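Local structure of concanavalin B (Canavalia ensiformis, 6CAF) at residues A[213-221]-A[257-268]; A[250-258]-A[290-300]. The protein may act as a carbohydrate-binding seed protein, built on the chitinase-like fold of glycosyl hydrolase family 18. One frame throughout, in Å; residues are numbered along the deposited sequence. Where two conformers were deposited one is given.

How the contacts relate
The loop that follows strand 247-252 of this TIM barrel has a neighbour on each of two flanks: contact 1 bonds it directly to the loop after strand 208-212, and contact 2 joins its start, together with the end of strand 247-252, to strand 284-290 and helix 292-298. Their centres lie about 11 Å apart, and T257 and A258 belong to both. Two probable hydrogen bonds couple them, Y214 OH to E250 OE2 and I264 O to Y300 OH, each 2.6 Å long. The first lies at the C-terminal strand ends, where family 18 barrels carry their carbohydrate-binding groove.

Contact 1 of 2, residues A[213-221]-A[257-268]; sequences FYNDRSCQY and TAPGGGYIPPSA
Y214 and N215 run alongside G260 to G262, with the CA atoms of Y214 and G262 4.2 Å apart, and the nearly straight bond from N215 N to G261 O (3.0 Å, 177°) ties the two loops backbone to backbone. N215 also accepts through its side chain: OD1 takes the N-H of G260 at 2.8 Å, within the type I turn from A258 to G261. Q220 reaches the same turn with its chain extended beyond CG, and its NE2 donates to G260 O at 3.0 Å, on a lone pair in the carbonyl plane. The other end of that amide, OE1, accepts from D216 N, so one flat group braces its own loop and the facing one. A leucine here would probably leave G260 O and D216 N without these partners, since its methyls can neither donate nor accept. Farther along, Y221 has CG anti to the backbone N (chi1 176°), which lays its ring against I264; I264 CG2 sits 4.0 Å from the centroid of the Y221 ring in a CH-pi contact over one face, while Y263 O lies at the ring edge. Y221 OH is hydrogen-bonded to Q272 OE1. The three glycines allow this closeness: a CB on G260 would run into N215 OD1, one on G261 into Q220 NE2, and one on G262 into Y214 CB and F213 O. A water donates to both F213 O and G262 O and accepts from Y221 N. The loops are thus joined by one backbone bond and two side-chain amides that read the backbone of the glycine turn, with an aromatic-aliphatic patch at Y221.

Contact 2 of 2, residues A[250-258]-A[290-300]; sequences ELPASQATA and WNRQADKETGY
P252 and W290 form a parallel bridge between neighbouring strands of the TIM barrel, where strand 247-252 meets strand 284-290. Backbone hydrogen bonds secure it: W290 N donates to L251 O at 2.9 Å, and W290 O accepts from A253 N. The peptide bond before N291 is cis, and N291 then caps helix 292-298, its OD1 accepting from A294 N. Apolar contacts dock that helix on the loop after the strand. A253 CB lies 3.9 Å from A294 CB, near Y300 CB and against the backbone N of D295, while T257 CG2 meets A294 CB at 3.8 Å. T257 CB comes to 3.7 Å from W290 CD1, and T257 O lies in the indole plane at its edge. Beyond the two segments, W290 packs edge-to-face with Y35, whose OH is hydrogen-bonded to E250 OE1, and the carboxylate of D295 accepts from Y53. Two waters bridge the segments, one donating to P252 O and to Y300 OH, which is also hydrogen-bonded to I264 O, the other joining S254 OG to E297 OE1. At the far end of the helix, T298 has OG1 between its backbone N and carbonyl carbon (chi1 68°), which sets T298 OG1 2.8 Å from A253 O and T298 CG2 3.6 Å from S254 CB.

Contact 1 of 2, residues A[213-221]-A[257-268]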
loop_
_atom_site.group_PDB
_atom_site.type_symbol
_atom_site.label_atom_id
_atom_site.label_comp_id
_atom_site.label_asym_id
_atom_site.label_seq_id
_atom_site.Cartn_x
_atom_site.Cartn_y
_atom_site.Cartn_z
ATOM N N PHE A 213 -10.345 -2.929 4.390
ATOM C CA PHE A 213 -11.685 -3.423 4.692
ATOM C C PHE A 213 -11.620 -4.870 5.202
ATOM O O PHE A 213 -12.198 -5.778 4.625
ATOM C CB PHE A 213 -12.599 -3.343 3.445
ATOM C CG PHE A 213 -12.954 -1.935 3.027
ATOM C CD1 PHE A 213 -13.901 -1.204 3.718
ATOM C CD2 PHE A 213 -12.367 -1.359 1.936
ATOM C CE1 PHE A 213 -14.263 0.068 3.314
ATOM C CE2 PHE A 213 -12.719 -0.099 1.539
ATOM C CZ PHE A 213 -13.643 0.628 2.248
ATOM N N TYR A 214 -10.904 -5.085 6.299
ATOM C CA TYR A 214 -10.822 -6.419 6.861
ATOM C C TYR A 214 -10.312 -6.298 8.282
ATOM O O TYR A 214 -9.796 -5.244 8.698
ATOM C CB TYR A 214 -9.920 -7.332 5.990
ATOM C CG TYR A 214 -8.494 -6.856 5.776
ATOM C CD1 TYR A 214 -8.198 -5.952 4.804
ATOM C CD2 TYR A 214 -7.433 -7.398 6.493
ATOM C CE1 TYR A 214 -6.898 -5.513 4.606
ATOM C CE2 TYR A 214 -6.119 -7.022 6.240
ATOM C CZ TYR A 214 -5.857 -6.048 5.311
ATOM O OH TYR A 214 -4.553 -5.636 5.085
ATOM N N ASN A 215 -10.481 -7.387 9.022
ATOM C CA ASN A 215 -10.180 -7.410 10.446
ATOM C C ASN A 215 -10.939 -6.311 11.223
ATOM O O ASN A 215 -10.454 -5.788 12.217
ATOM C CB ASN A 215 -8.661 -7.424 10.679
ATOM C CG ASN A 215 -7.969 -8.723 10.126
ATOM O OD1 ASN A 215 -8.596 -9.813 9.984
ATOM N ND2 ASN A 215 -6.667 -8.600 9.791
ATOM N N ASP A 216 -12.176 -6.031 10.795
ATOM C CA ASP A 216 -13.031 -5.081 11.508
ATOM C C ASP A 216 -14.475 -5.325 11.142
ATOM O O ASP A 216 -14.918 -4.963 10.049
ATOM C CB ASP A 216 -12.652 -3.631 11.188
ATOM C CG ASP A 216 -13.387 -2.627 12.078
ATOM O OD1 ASP A 216 -14.447 -2.961 12.622
ATOM O OD2 ASP A 216 -12.903 -1.500 12.254
ATOM N N ARG A 217 -15.218 -5.954 12.056
ATOM C CA ARG A 217 -16.577 -6.311 11.763
ATOM C C ARG A 217 -17.481 -5.118 11.472
ATOM O O ARG A 217 -18.543 -5.282 10.879
ATOM C CB ARG A 217 -17.165 -7.154 12.884
ATOM C CG ARG A 217 -16.481 -8.501 13.064
ATOM C CD ARG A 217 -17.009 -9.295 14.257
ATOM N NE ARG A 217 -16.374 -10.610 14.367
ATOM C CZ ARG A 217 -15.208 -10.843 14.971
ATOM N NH1 ARG A 217 -14.534 -9.842 15.523
ATOM N NH2 ARG A 217 -14.713 -12.077 15.026
ATOM N N SER A 218 -17.099 -3.926 11.917
ATOM C CA SER A 218 -17.963 -2.772 11.723
ATOM C C SER A 218 -18.010 -2.299 10.272
ATOM O O SER A 218 -18.952 -1.599 9.894
ATOM C CB SER A 218 -17.553 -1.619 12.648
ATOM O OG SER A 218 -16.324 -1.042 12.252
ATOM N N CYS A 219 -16.997 -2.656 9.471
ATOM C CA CYS A 219 -16.882 -2.049 8.159
ATOM C C CYS A 219 -16.493 -3.002 7.048
ATOM O O CYS A 219 -16.273 -2.561 5.924
ATOM C CB CYS A 219 -15.901 -0.861 8.171
ATOM S SG CYS A 219 -14.378 -0.942 9.149
ATOM N N GLN A 220 -16.418 -4.291 7.330
ATOM C CA GLN A 220 -15.992 -5.237 6.324
ATOM C C GLN A 220 -17.169 -6.006 5.731
ATOM O O GLN A 220 -18.285 -6.019 6.264
ATOM C CB GLN A 220 -14.954 -6.199 6.896
ATOM C CG GLN A 220 -15.560 -7.244 7.834
ATOM C CD GLN A 220 -14.511 -7.886 8.721
ATOM O OE1 GLN A 220 -13.325 -7.543 8.668
ATOM N NE2 GLN A 220 -14.955 -8.786 9.580
ATOM N N TYR A 221 -16.912 -6.631 4.591
ATOM C CA TYR A 221 -17.873 -7.537 3.995
ATOM C C TYR A 221 -18.098 -8.768 4.847
ATOM O O TYR A 221 -17.153 -9.278 5.465
ATOM C CB TYR A 221 -17.297 -8.013 2.673
ATOM C CG TYR A 221 -18.111 -9.062 1.933
ATOM C CD1 TYR A 221 -19.211 -8.716 1.144
ATOM C CD2 TYR A 221 -17.785 -10.394 2.020
ATOM C CE1 TYR A 221 -19.948 -9.671 0.465
ATOM C CE2 TYR A 221 -18.513 -11.359 1.336
ATOM C CZ TYR A 221 -19.608 -10.996 0.577
ATOM O OH TYR A 221 -20.344 -11.953 -0.071
ATOM N N THR A 257 -5.576 -14.974 5.470
ATOM C CA THR A 257 -4.936 -13.659 5.718
ATOM C C THR A 257 -5.940 -12.674 6.268
ATOM O O THR A 257 -5.680 -11.451 6.312
ATOM C CB THR A 257 -4.249 -12.994 4.479
ATOM O OG1 THR A 257 -5.062 -13.089 3.303
ATOM C CG2 THR A 257 -2.897 -13.626 4.222
ATOM N N ALA A 258 -7.098 -13.180 6.635
ATOM C CA ALA A 258 -8.154 -12.375 7.233
ATOM C C ALA A 258 -8.753 -13.081 8.429
ATOM O O ALA A 258 -9.922 -13.405 8.435
ATOM C CB ALA A 258 -9.230 -12.121 6.207
ATOM N N PRO A 259 -7.955 -13.296 9.466
ATOM C CA PRO A 259 -8.470 -14.019 10.623
ATOM C C PRO A 259 -9.618 -13.349 11.359
ATOM O O PRO A 259 -10.423 -14.024 11.992
ATOM C CB PRO A 259 -7.245 -14.166 11.538
ATOM C CG PRO A 259 -6.257 -13.164 11.034
ATOM C CD PRO A 259 -6.528 -12.969 9.578
ATOM N N GLY A 260 -9.694 -12.037 11.269
ATOM C CA GLY A 260 -10.796 -11.271 11.820
ATOM C C GLY A 260 -11.918 -11.010 10.837
ATOM O O GLY A 260 -12.841 -10.231 11.126
ATOM N N GLY A 261 -11.847 -11.667 9.683
ATOM C CA GLY A 261 -12.866 -11.531 8.662
ATOM C C GLY A 261 -12.539 -10.526 7.576
ATOM O O GLY A 261 -11.490 -9.877 7.611
ATOM N N GLY A 262 -13.483 -10.408 6.640
ATOM C CA GLY A 262 -13.410 -9.455 5.567
ATOM C C GLY A 262 -13.077 -10.018 4.201
ATOM O O GLY A 262 -13.112 -9.303 3.224
ATOM N N TYR A 263 -12.733 -11.294 4.104
ATOM C CA TYR A 263 -12.484 -11.860 2.794
ATOM C C TYR A 263 -13.717 -11.795 1.911
ATOM O O TYR A 263 -14.827 -12.162 2.325
ATOM C CB TYR A 263 -12.005 -13.324 2.927
ATOM C CG TYR A 263 -11.795 -14.028 1.603
ATOM C CD1 TYR A 263 -10.689 -13.766 0.829
ATOM C CD2 TYR A 263 -12.745 -14.894 1.093
ATOM C CE1 TYR A 263 -10.504 -14.383 -0.379
ATOM C CE2 TYR A 263 -12.574 -15.502 -0.124
ATOM C CZ TYR A 263 -11.435 -15.247 -0.852
ATOM O OH TYR A 263 -11.256 -15.849 -2.081
ATOM N N ILE A 264 -13.507 -11.357 0.673
ATOM C CA ILE A 264 -14.574 -11.249 -0.293
ATOM C C ILE A 264 -14.245 -12.159 -1.476
ATOM O O ILE A 264 -13.295 -11.935 -2.203
ATOM C CB ILE A 264 -14.764 -9.797 -0.832
ATOM C CG1 ILE A 264 -14.762 -8.766 0.292
ATOM C CG2 ILE A 264 -16.043 -9.748 -1.643
ATOM C CD1 ILE A 264 -15.041 -7.364 -0.136
ATOM N N PRO A 265 -15.023 -13.209 -1.675
ATOM C CA PRO A 265 -14.746 -14.013 -2.849
ATOM C C PRO A 265 -14.764 -13.195 -4.118
ATOM O O PRO A 265 -15.589 -12.280 -4.244
ATOM C CB PRO A 265 -15.880 -15.038 -2.841
ATOM C CG PRO A 265 -16.300 -15.146 -1.408
ATOM C CD PRO A 265 -16.137 -13.745 -0.880
ATOM N N PRO A 266 -13.846 -13.503 -5.063
ATOM C CA PRO A 266 -13.799 -12.670 -6.261
ATOM C C PRO A 266 -15.139 -12.481 -6.968
ATOM O O PRO A 266 -15.449 -11.358 -7.406
ATOM C CB PRO A 266 -12.792 -13.394 -7.151
ATOM C CG PRO A 266 -11.837 -13.989 -6.159
ATOM C CD PRO A 266 -12.685 -14.411 -4.978
ATOM N N SER A 267 -15.942 -13.543 -7.087
ATOM C CA SER A 267 -17.220 -13.363 -7.790
ATOM C C SER A 267 -18.144 -12.396 -7.023
ATOM O O SER A 267 -18.925 -11.630 -7.621
ATOM C CB SER A 267 -17.911 -14.702 -7.981
ATOM O OG SER A 267 -18.313 -15.241 -6.733
ATOM N N ALA A 268 -18.060 -12.433 -5.692
ATOM C CA ALA A 268 -18.862 -11.514 -4.870
ATOM C C ALA A 268 -18.334 -10.089 -4.976
ATOM O O ALA A 268 -19.101 -9.125 -4.991
ATOM C CB ALA A 268 -18.864 -11.945 -3.426
HETATM O O HOH W 1 -14.334 -6.820 3.374
HETATM O O HOH W 2 -4.308 -9.875 7.994
HETATM O O HOH W 3 -16.143 -11.453 6.794
#

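Contact 2 of 2, residues A[250-258]-A[290-300]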
loop_
_atom_site.group_PDB
_atom_site.type_symbol
_atom_site.label_atom_id
_atom_site.label_comp_id
_atom_site.label_asym_id
_atom_site.label_seq_id
_atom_site.Cartn_x
_atom_site.Cartn_y
_atom_site.Cartn_z
ATOM N N GLU A 250 -8.472 -2.226 0.050
ATOM C CA GLU A 250 -7.459 -3.209 0.412
ATOM C C GLU A 250 -8.162 -4.382 1.072
ATOM O O GLU A 250 -8.930 -4.202 2.023
ATOM C CB GLU A 250 -6.375 -2.647 1.319
ATOM C CG GLU A 250 -5.344 -3.689 1.645
ATOM C CD GLU A 250 -4.195 -3.163 2.452
ATOM O OE1 GLU A 250 -3.676 -2.100 2.060
ATOM O OE2 GLU A 250 -3.738 -3.855 3.389
ATOM N N LEU A 251 -7.891 -5.561 0.531
ATOM C CA LEU A 251 -8.613 -6.770 0.887
ATOM C C LEU A 251 -7.623 -7.906 1.085
ATOM O O LEU A 251 -6.531 -7.922 0.497
ATOM C CB LEU A 251 -9.539 -7.142 -0.272
ATOM C CG LEU A 251 -10.666 -6.141 -0.566
ATOM C CD1 LEU A 251 -11.366 -6.497 -1.868
ATOM C CD2 LEU A 251 -11.598 -6.069 0.613
ATOM N N PRO A 252 -8.021 -8.898 1.881
ATOM C CA PRO A 252 -7.184 -10.082 2.011
ATOM C C PRO A 252 -7.368 -10.992 0.811
ATOM O O PRO A 252 -8.482 -11.156 0.323
ATOM C CB PRO A 252 -7.719 -10.749 3.277
ATOM C CG PRO A 252 -9.121 -10.303 3.383
ATOM C CD PRO A 252 -9.241 -8.984 2.700
ATOM N N ALA A 253 -6.281 -11.610 0.353
ATOM C CA ALA A 253 -6.387 -12.441 -0.846
ATOM C C ALA A 253 -6.751 -13.878 -0.554
ATOM O O ALA A 253 -6.915 -14.655 -1.484
ATOM C CB ALA A 253 -5.118 -12.368 -1.672
ATOM N N SER A 254 -6.881 -14.238 0.721
ATOM C CA SER A 254 -7.355 -15.555 1.092
ATOM C C SER A 254 -8.090 -15.443 2.415
ATOM O O SER A 254 -7.906 -14.472 3.141
ATOM C CB SER A 254 -6.185 -16.514 1.262
ATOM O OG SER A 254 -5.455 -16.186 2.416
ATOM N N GLN A 255 -8.909 -16.425 2.738
ATOM C CA GLN A 255 -9.506 -16.451 4.067
ATOM C C GLN A 255 -8.455 -16.481 5.187
ATOM O O GLN A 255 -8.661 -15.876 6.241
ATOM C CB GLN A 255 -10.460 -17.633 4.210
ATOM C CG GLN A 255 -11.760 -17.433 3.470
ATOM C CD GLN A 255 -12.480 -18.738 3.175
ATOM O OE1 GLN A 255 -13.278 -18.821 2.244
ATOM N NE2 GLN A 255 -12.194 -19.765 3.964
ATOM N N ALA A 256 -7.320 -17.143 4.960
ATOM C CA ALA A 256 -6.285 -17.259 6.004
ATOM C C ALA A 256 -5.571 -15.950 6.363
ATOM O O ALA A 256 -5.017 -15.825 7.455
ATOM C CB ALA A 256 -5.263 -18.324 5.626
ATOM N N THR A 257 -5.576 -14.974 5.470
ATOM C CA THR A 257 -4.936 -13.659 5.718
ATOM C C THR A 257 -5.940 -12.674 6.268
ATOM O O THR A 257 -5.680 -11.451 6.312
ATOM C CB THR A 257 -4.249 -12.994 4.479
ATOM O OG1 THR A 257 -5.062 -13.089 3.303
ATOM C CG2 THR A 257 -2.897 -13.626 4.222
ATOM N N ALA A 258 -7.098 -13.180 6.635
ATOM C CA ALA A 258 -8.154 -12.375 7.233
ATOM C C ALA A 258 -8.753 -13.081 8.429
ATOM O O ALA A 258 -9.922 -13.405 8.435
ATOM C CB ALA A 258 -9.230 -12.121 6.207
ATOM N N TRP A 290 -3.596 -7.982 0.245
ATOM C CA TRP A 290 -2.729 -8.485 1.290
ATOM C C TRP A 290 -2.830 -10.012 1.215
ATOM O O TRP A 290 -3.896 -10.548 1.548
ATOM C CB TRP A 290 -3.184 -7.982 2.678
ATOM C CG TRP A 290 -2.371 -8.587 3.760
ATOM C CD1 TRP A 290 -2.760 -9.564 4.602
ATOM C CD2 TRP A 290 -0.986 -8.352 4.014
ATOM N NE1 TRP A 290 -1.681 -9.967 5.398
ATOM C CE2 TRP A 290 -0.591 -9.202 5.071
ATOM C CE3 TRP A 290 -0.058 -7.427 3.526
ATOM C CZ2 TRP A 290 0.718 -9.209 5.583
ATOM C CZ3 TRP A 290 1.248 -7.436 4.044
ATOM C CH2 TRP A 290 1.623 -8.307 5.059
ATOM N N ASN A 291 -1.808 -10.750 0.767
ATOM C CA ASN A 291 -0.531 -10.323 0.221
ATOM C C ASN A 291 -0.199 -11.225 -0.982
ATOM O O ASN A 291 -1.038 -12.033 -1.434
ATOM C CB ASN A 291 0.554 -10.381 1.283
ATOM C CG ASN A 291 0.764 -11.789 1.817
ATOM O OD1 ASN A 291 0.075 -12.739 1.459
ATOM N ND2 ASN A 291 1.768 -11.931 2.663
ATOM N N ARG A 292 1.005 -11.085 -1.527
ATOM C CA ARG A 292 1.360 -11.819 -2.718
ATOM C C ARG A 292 1.254 -13.339 -2.474
ATOM O O ARG A 292 0.733 -14.056 -3.331
ATOM C CB ARG A 292 2.740 -11.423 -3.186
ATOM C CG ARG A 292 3.267 -12.237 -4.349
ATOM C CD ARG A 292 2.445 -12.147 -5.610
ATOM N NE ARG A 292 3.141 -12.862 -6.657
ATOM C CZ ARG A 292 2.611 -13.607 -7.622
ATOM N NH1 ARG A 292 1.332 -13.544 -7.861
ATOM N NH2 ARG A 292 3.398 -14.357 -8.385
ATOM N N GLN A 293 1.752 -13.816 -1.339
ATOM C CA GLN A 293 1.665 -15.240 -1.022
ATOM C C GLN A 293 0.232 -15.732 -1.119
ATOM O O GLN A 293 -0.056 -16.775 -1.734
ATOM C CB GLN A 293 2.199 -15.500 0.400
ATOM C CG GLN A 293 2.032 -16.925 0.890
ATOM C CD GLN A 293 2.419 -17.175 2.326
ATOM O OE1 GLN A 293 2.860 -16.292 3.047
ATOM N NE2 GLN A 293 2.244 -18.417 2.747
ATOM N N ALA A 294 -0.684 -15.014 -0.473
ATOM C CA ALA A 294 -2.061 -15.441 -0.466
ATOM C C ALA A 294 -2.682 -15.394 -1.858
ATOM O O ALA A 294 -3.482 -16.261 -2.225
ATOM C CB ALA A 294 -2.852 -14.617 0.532
ATOM N N ASP A 295 -2.294 -14.374 -2.631
ATOM C CA ASP A 295 -2.810 -14.242 -3.999
ATOM C C ASP A 295 -2.341 -15.401 -4.870
ATOM O O ASP A 295 -3.120 -15.981 -5.625
ATOM C CB ASP A 295 -2.375 -12.912 -4.579
ATOM C CG ASP A 295 -3.125 -12.509 -5.809
ATOM O OD1 ASP A 295 -4.197 -13.071 -6.071
ATOM O OD2 ASP A 295 -2.658 -11.587 -6.512
ATOM N N LYS A 296 -1.078 -15.789 -4.702
ATOM C CA LYS A 296 -0.565 -16.956 -5.414
ATOM C C LYS A 296 -1.311 -18.238 -5.048
ATOM O O LYS A 296 -1.537 -19.109 -5.882
ATOM C CB LYS A 296 0.925 -17.205 -5.043
ATOM C CG LYS A 296 1.900 -16.297 -5.689
ATOM C CD LYS A 296 3.131 -16.080 -4.838
ATOM C CE LYS A 296 3.797 -17.384 -4.469
ATOM N NZ LYS A 296 4.327 -18.003 -5.718
ATOM N N GLU A 297 -1.609 -18.365 -3.771
ATOM C CA GLU A 297 -2.266 -19.552 -3.246
ATOM C C GLU A 297 -3.665 -19.709 -3.815
ATOM O O GLU A 297 -4.110 -20.829 -4.059
ATOM C CB GLU A 297 -2.353 -19.473 -1.713
ATOM C CG GLU A 297 -3.097 -20.650 -1.080
ATOM C CD GLU A 297 -3.336 -20.491 0.408
ATOM O OE1 GLU A 297 -2.568 -19.751 1.052
ATOM O OE2 GLU A 297 -4.269 -21.152 0.944
ATOM N N THR A 298 -4.372 -18.594 -4.014
ATOM C CA THR A 298 -5.786 -18.657 -4.331
ATOM C C THR A 298 -6.192 -18.219 -5.732
ATOM O O THR A 298 -7.310 -18.483 -6.174
ATOM C CB THR A 298 -6.604 -17.833 -3.363
ATOM O OG1 THR A 298 -6.292 -16.463 -3.580
ATOM C CG2 THR A 298 -6.325 -18.214 -1.909
ATOM N N GLY A 299 -5.303 -17.521 -6.440
ATOM C CA GLY A 299 -5.616 -17.034 -7.755
ATOM C C GLY A 299 -6.523 -15.817 -7.764
ATOM O O GLY A 299 -7.149 -15.528 -8.781
ATOM N N TYR A 300 -6.546 -15.060 -6.660
ATOM C CA TYR A 300 -7.500 -13.969 -6.511
ATOM C C TYR A 300 -7.402 -12.940 -7.653
ATOM O O TYR A 300 -8.375 -12.685 -8.363
ATOM C CB TYR A 300 -7.294 -13.308 -5.133
ATOM C CG TYR A 300 -8.459 -12.466 -4.670
ATOM C CD1 TYR A 300 -8.740 -11.235 -5.237
ATOM C CD2 TYR A 300 -9.271 -12.906 -3.691
ATOM C CE1 TYR A 300 -9.834 -10.489 -4.796
ATOM C CE2 TYR A 300 -10.340 -12.162 -3.237
ATOM C CZ TYR A 300 -10.627 -10.965 -3.792
ATOM O OH TYR A 300 -11.689 -10.228 -3.322
HETATM O O HOH W 4 -11.026 -10.263 -0.259
HETATM O O HOH W 5 -3.204 -17.630 2.535
#